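Local coordinates for protein PaxB (Photorhabdus luminescens, PDB 6EK4) that probably acts as one component of a two-component alpha-helical pore-forming toxin of the YaxAB type, helping to perforate target membranes, at residues D180-I191 / I223-A234. Residues are numbered along the deposited sequence; the frame is centred on the assembly and turned at random.
Sequences DRNKIIESQDVI and IKQAIKQGVEIA
S187 of helix 180-191 fits as a knob among A226, I227, G230 and V231 of helix 223-234, and its hydroxyl OG donates a hydrogen bond to the backbone oxygen A226 O. The hydroxyl lies above the carbonyl plane, 51° out of it, while G230 N, the ordinary helical donor to A226 O, arrives from the opposite face; the oxygen thus keeps its helix bond and gains a second. With OG anti to its own carbonyl carbon (chi1 -73°), the hydroxyl points across to A226 O. Small residues suit this crossing: where G230 presents only hydrogen, its CA comes to 4.2 Å from I184 CA, and the axes close to 7.7 Å.

Branched apolar side chains suit the flanks of this close approach, where their methyls cover the surface to either side of the serine along helix 180-191. V190 spreads its two branches over this face, CG1 meeting I223 CG2 and CG2 lying 3.8 Å from I227 CD1, with the small A226 CB under both. I191 crosses I227 at about a right angle, whereas I184 CD1 reaches I233 CG2 and A234 CB. Lysine and glutamine suit the partly exposed border: the aliphatic stem of K183 packs on I233 CD1, then bends at chi2 (-100°) and carries NZ to Q229 OE1, a 3.1 Å hydrogen bond.

Further out, L250 of helix 247-321 covers I184 and A234, and L196 backs I191 and I227. The arrangement is a close, steeply crossed helix pair with glycine and serine at its crossing, joining the end of long helix 149-193 to short helix 217-237 near one end of this elongated alpha-helical toxin component.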
loop_
_atom_site.group_PDB
_atom_site.type_symbol
_atom_site.label_atom_id
_atom_site.label_comp_id
_atom_site.label_asym_id
_atom_site.label_seq_id
_atom_site.Cartn_x
_atom_site.Cartn_y
_atom_site.Cartn_z
ATOM N N ASP A 180 30.551 8.008 -34.220
ATOM C CA ASP A 180 30.789 8.965 -35.309
ATOM C C ASP A 180 31.817 10.024 -34.906
ATOM O O ASP A 180 32.636 10.449 -35.722
ATOM C CB ASP A 180 29.482 9.649 -35.731
ATOM C CG ASP A 180 28.524 8.705 -36.442
ATOM O OD1 ASP A 180 28.755 7.477 -36.423
ATOM O OD2 ASP A 180 27.529 9.196 -37.018
ATOM N N ARG A 181 31.757 10.447 -33.645
ATOM C CA ARG A 181 32.749 11.359 -33.079
ATOM C C ARG A 181 34.108 10.670 -32.951
ATOM O O ARG A 181 35.132 11.243 -33.323
ATOM C CB ARG A 181 32.278 11.872 -31.711
ATOM C CG ARG A 181 33.343 12.573 -30.882
ATOM C CD ARG A 181 32.753 13.132 -29.599
ATOM N NE ARG A 181 33.763 13.303 -28.554
ATOM C CZ ARG A 181 34.247 12.322 -27.791
ATOM N NH1 ARG A 181 33.829 11.066 -27.943
ATOM N NH2 ARG A 181 35.164 12.596 -26.868
ATOM N N ASN A 182 34.111 9.447 -32.425
ATOM C CA ASN A 182 35.352 8.691 -32.232
ATOM C C ASN A 182 36.048 8.308 -33.540
ATOM O O ASN A 182 37.262 8.108 -33.556
ATOM C CB ASN A 182 35.102 7.435 -31.384
ATOM C CG ASN A 182 34.878 7.751 -29.913
ATOM O OD1 ASN A 182 35.231 8.829 -29.431
ATOM N ND2 ASN A 182 34.292 6.804 -29.191
ATOM N N LYS A 183 35.283 8.207 -34.626
ATOM C CA LYS A 183 35.852 7.942 -35.951
ATOM C C LYS A 183 36.635 9.161 -36.441
ATOM O O LYS A 183 37.716 9.026 -37.015
ATOM C CB LYS A 183 34.749 7.596 -36.957
ATOM C CG LYS A 183 33.904 6.380 -36.592
ATOM C CD LYS A 183 34.311 5.109 -37.317
ATOM C CE LYS A 183 33.286 4.013 -37.064
ATOM N NZ LYS A 183 33.673 2.699 -37.651
ATOM N N ILE A 184 36.077 10.348 -36.209
ATOM C CA ILE A 184 36.735 11.608 -36.556
ATOM C C ILE A 184 37.970 11.845 -35.682
ATOM O O ILE A 184 38.980 12.363 -36.158
ATOM C CB ILE A 184 35.756 12.803 -36.441
ATOM C CG1 ILE A 184 34.665 12.685 -37.511
ATOM C CG2 ILE A 184 36.491 14.133 -36.579
ATOM C CD1 ILE A 184 33.560 13.712 -37.391
ATOM N N ILE A 185 37.889 11.465 -34.410
ATOM C CA ILE A 185 39.027 11.589 -33.496
ATOM C C ILE A 185 40.197 10.713 -33.957
ATOM O O ILE A 185 41.350 11.139 -33.898
ATOM C CB ILE A 185 38.628 11.259 -32.037
ATOM C CG1 ILE A 185 37.710 12.357 -31.488
ATOM C CG2 ILE A 185 39.861 11.127 -31.146
ATOM C CD1 ILE A 185 36.933 11.962 -30.250
ATOM N N GLU A 186 39.894 9.500 -34.418
ATOM C CA GLU A 186 40.920 8.595 -34.943
ATOM C C GLU A 186 41.560 9.143 -36.219
ATOM O O GLU A 186 42.754 8.950 -36.443
ATOM C CB GLU A 186 40.338 7.200 -35.207
ATOM C CG GLU A 186 39.947 6.429 -33.953
ATOM C CD GLU A 186 41.114 5.705 -33.301
ATOM O OE1 GLU A 186 40.901 4.588 -32.779
ATOM O OE2 GLU A 186 42.241 6.244 -33.302
ATOM N N SER A 187 40.765 9.820 -37.047
ATOM C CA SER A 187 41.277 10.474 -38.254
ATOM C C SER A 187 42.265 11.579 -37.909
ATOM O O SER A 187 43.324 11.684 -38.523
ATOM C CB SER A 187 40.134 11.060 -39.087
ATOM O OG SER A 187 39.406 10.035 -39.729
ATOM N N GLN A 188 41.908 12.405 -36.931
ATOM C CA GLN A 188 42.786 13.475 -36.469
ATOM C C GLN A 188 44.092 12.924 -35.898
ATOM O O GLN A 188 45.161 13.479 -36.146
ATOM C CB GLN A 188 42.073 14.340 -35.425
ATOM C CG GLN A 188 40.983 15.224 -36.011
ATOM C CD GLN A 188 40.229 16.014 -34.957
ATOM O OE1 GLN A 188 39.920 15.502 -33.878
ATOM N NE2 GLN A 188 39.916 17.268 -35.270
ATOM N N ASP A 189 44.003 11.828 -35.147
ATOM C CA ASP A 189 45.184 11.212 -34.535
ATOM C C ASP A 189 46.206 10.758 -35.580
ATOM O O ASP A 189 47.397 11.023 -35.427
ATOM C CB ASP A 189 44.790 10.033 -33.632
ATOM C CG ASP A 189 44.121 10.480 -32.333
ATOM O OD1 ASP A 189 44.040 11.702 -32.078
ATOM O OD2 ASP A 189 43.675 9.602 -31.563
ATOM N N VAL A 190 45.745 10.088 -36.635
ATOM C CA VAL A 190 46.647 9.649 -37.712
ATOM C C VAL A 190 47.175 10.830 -38.540
ATOM O O VAL A 190 48.290 10.773 -39.062
ATOM C CB VAL A 190 46.007 8.582 -38.639
ATOM C CG1 VAL A 190 45.674 7.325 -37.848
ATOM C CG2 VAL A 190 44.767 9.109 -39.351
ATOM N N ILE A 191 46.377 11.890 -38.652
ATOM C CA ILE A 191 46.816 13.133 -39.293
ATOM C C ILE A 191 47.889 13.811 -38.439
ATOM O O ILE A 191 48.924 14.234 -38.953
ATOM C CB ILE A 191 45.631 14.102 -39.526
ATOM C CG1 ILE A 191 44.722 13.560 -40.634
ATOM C CG2 ILE A 191 46.120 15.498 -39.898
ATOM C CD1 ILE A 191 43.341 14.179 -40.664
ATOM N N ILE A 223 46.099 3.783 -41.295
ATOM C CA ILE A 223 45.761 5.199 -41.488
ATOM C C ILE A 223 44.786 5.407 -42.647
ATOM O O ILE A 223 43.972 6.330 -42.621
ATOM C CB ILE A 223 47.019 6.081 -41.702
ATOM C CG1 ILE A 223 47.691 5.800 -43.055
ATOM C CG2 ILE A 223 48.008 5.881 -40.560
ATOM C CD1 ILE A 223 48.907 6.661 -43.319
ATOM N N LYS A 224 44.871 4.545 -43.655
ATOM C CA LYS A 224 44.022 4.649 -44.840
ATOM C C LYS A 224 42.551 4.408 -44.490
ATOM O O LYS A 224 41.660 5.022 -45.078
ATOM C CB LYS A 224 44.498 3.658 -45.906
ATOM C CG LYS A 224 44.022 3.952 -47.317
ATOM C CD LYS A 224 44.926 3.307 -48.360
ATOM C CE LYS A 224 45.062 1.804 -48.161
ATOM N NZ LYS A 224 45.710 1.141 -49.324
ATOM N N GLN A 225 42.307 3.527 -43.522
ATOM C CA GLN A 225 40.948 3.235 -43.062
ATOM C C GLN A 225 40.447 4.337 -42.128
ATOM O O GLN A 225 39.268 4.693 -42.153
ATOM C CB GLN A 225 40.894 1.878 -42.346
ATOM C CG GLN A 225 39.669 1.041 -42.677
ATOM C CD GLN A 225 39.782 0.362 -44.033
ATOM O OE1 GLN A 225 39.714 1.015 -45.074
ATOM N NE2 GLN A 225 39.956 -0.958 -44.025
ATOM N N ALA A 226 41.348 4.869 -41.302
ATOM C CA ALA A 226 41.010 5.942 -40.367
ATOM C C ALA A 226 40.565 7.206 -41.100
ATOM O O ALA A 226 39.508 7.759 -40.799
ATOM C CB ALA A 226 42.192 6.247 -39.459
ATOM N N ILE A 227 41.369 7.645 -42.066
ATOM C CA ILE A 227 41.070 8.853 -42.841
ATOM C C ILE A 227 39.737 8.699 -43.573
ATOM O O ILE A 227 38.858 9.552 -43.453
ATOM C CB ILE A 227 42.186 9.170 -43.869
ATOM C CG1 ILE A 227 43.518 9.479 -43.168
ATOM C CG2 ILE A 227 41.786 10.338 -44.768
ATOM C CD1 ILE A 227 43.595 10.844 -42.519
ATOM N N LYS A 228 39.590 7.605 -44.317
ATOM C CA LYS A 228 38.388 7.358 -45.119
ATOM C C LYS A 228 37.107 7.393 -44.281
ATOM O O LYS A 228 36.102 7.960 -44.707
ATOM C CB LYS A 228 38.489 6.008 -45.838
ATOM C CG LYS A 228 37.474 5.816 -46.959
ATOM C CD LYS A 228 36.936 4.392 -46.983
ATOM C CE LYS A 228 36.107 4.112 -48.228
ATOM N NZ LYS A 228 36.958 3.779 -49.404
ATOM N N GLN A 229 37.149 6.787 -43.096
ATOM C CA GLN A 229 35.973 6.712 -42.226
ATOM C C GLN A 229 35.598 8.072 -41.632
ATOM O O GLN A 229 34.431 8.466 -41.667
ATOM C CB GLN A 229 36.190 5.690 -41.102
ATOM C CG GLN A 229 36.103 4.240 -41.560
ATOM C CD GLN A 229 36.422 3.249 -40.453
ATOM O OE1 GLN A 229 36.238 3.537 -39.270
ATOM N NE2 GLN A 229 36.899 2.071 -40.836
ATOM N N GLY A 230 36.585 8.783 -41.093
ATOM C CA GLY A 230 36.347 10.086 -40.471
ATOM C C GLY A 230 35.995 11.185 -41.456
ATOM O O GLY A 230 35.208 12.078 -41.138
ATOM N N VAL A 231 36.583 11.130 -42.648
ATOM C CA VAL A 231 36.271 12.091 -43.707
ATOM C C VAL A 231 34.832 11.916 -44.195
ATOM O O VAL A 231 34.108 12.896 -44.353
ATOM C CB VAL A 231 37.257 11.966 -44.894
ATOM C CG1 VAL A 231 36.752 12.721 -46.120
ATOM C CG2 VAL A 231 38.635 12.474 -44.489
ATOM N N GLU A 232 34.429 10.668 -44.426
ATOM C CA GLU A 232 33.085 10.364 -44.928
ATOM C C GLU A 232 31.998 10.850 -43.967
ATOM O O GLU A 232 30.960 11.356 -44.400
ATOM C CB GLU A 232 32.927 8.857 -45.168
ATOM C CG GLU A 232 31.700 8.474 -45.988
ATOM C CD GLU A 232 31.326 7.006 -45.849
ATOM O OE1 GLU A 232 31.343 6.485 -44.712
ATOM O OE2 GLU A 232 30.997 6.374 -46.876
ATOM N N ILE A 233 32.243 10.690 -42.668
ATOM C CA ILE A 233 31.304 11.128 -41.635
ATOM C C ILE A 233 31.259 12.653 -41.553
ATOM O O ILE A 233 30.179 13.243 -41.536
ATOM C CB ILE A 233 31.670 10.541 -40.252
ATOM C CG1 ILE A 233 31.489 9.017 -40.262
ATOM C CG2 ILE A 233 30.813 11.160 -39.153
ATOM C CD1 ILE A 233 32.244 8.300 -39.164
ATOM N N ALA A 234 32.432 13.279 -41.502
ATOM C CA ALA A 234 32.533 14.735 -41.406
ATOM C C ALA A 234 31.881 15.432 -42.597
ATOM O O ALA A 234 31.180 16.429 -42.430
ATOM C CB ALA A 234 33.991 15.158 -41.286
#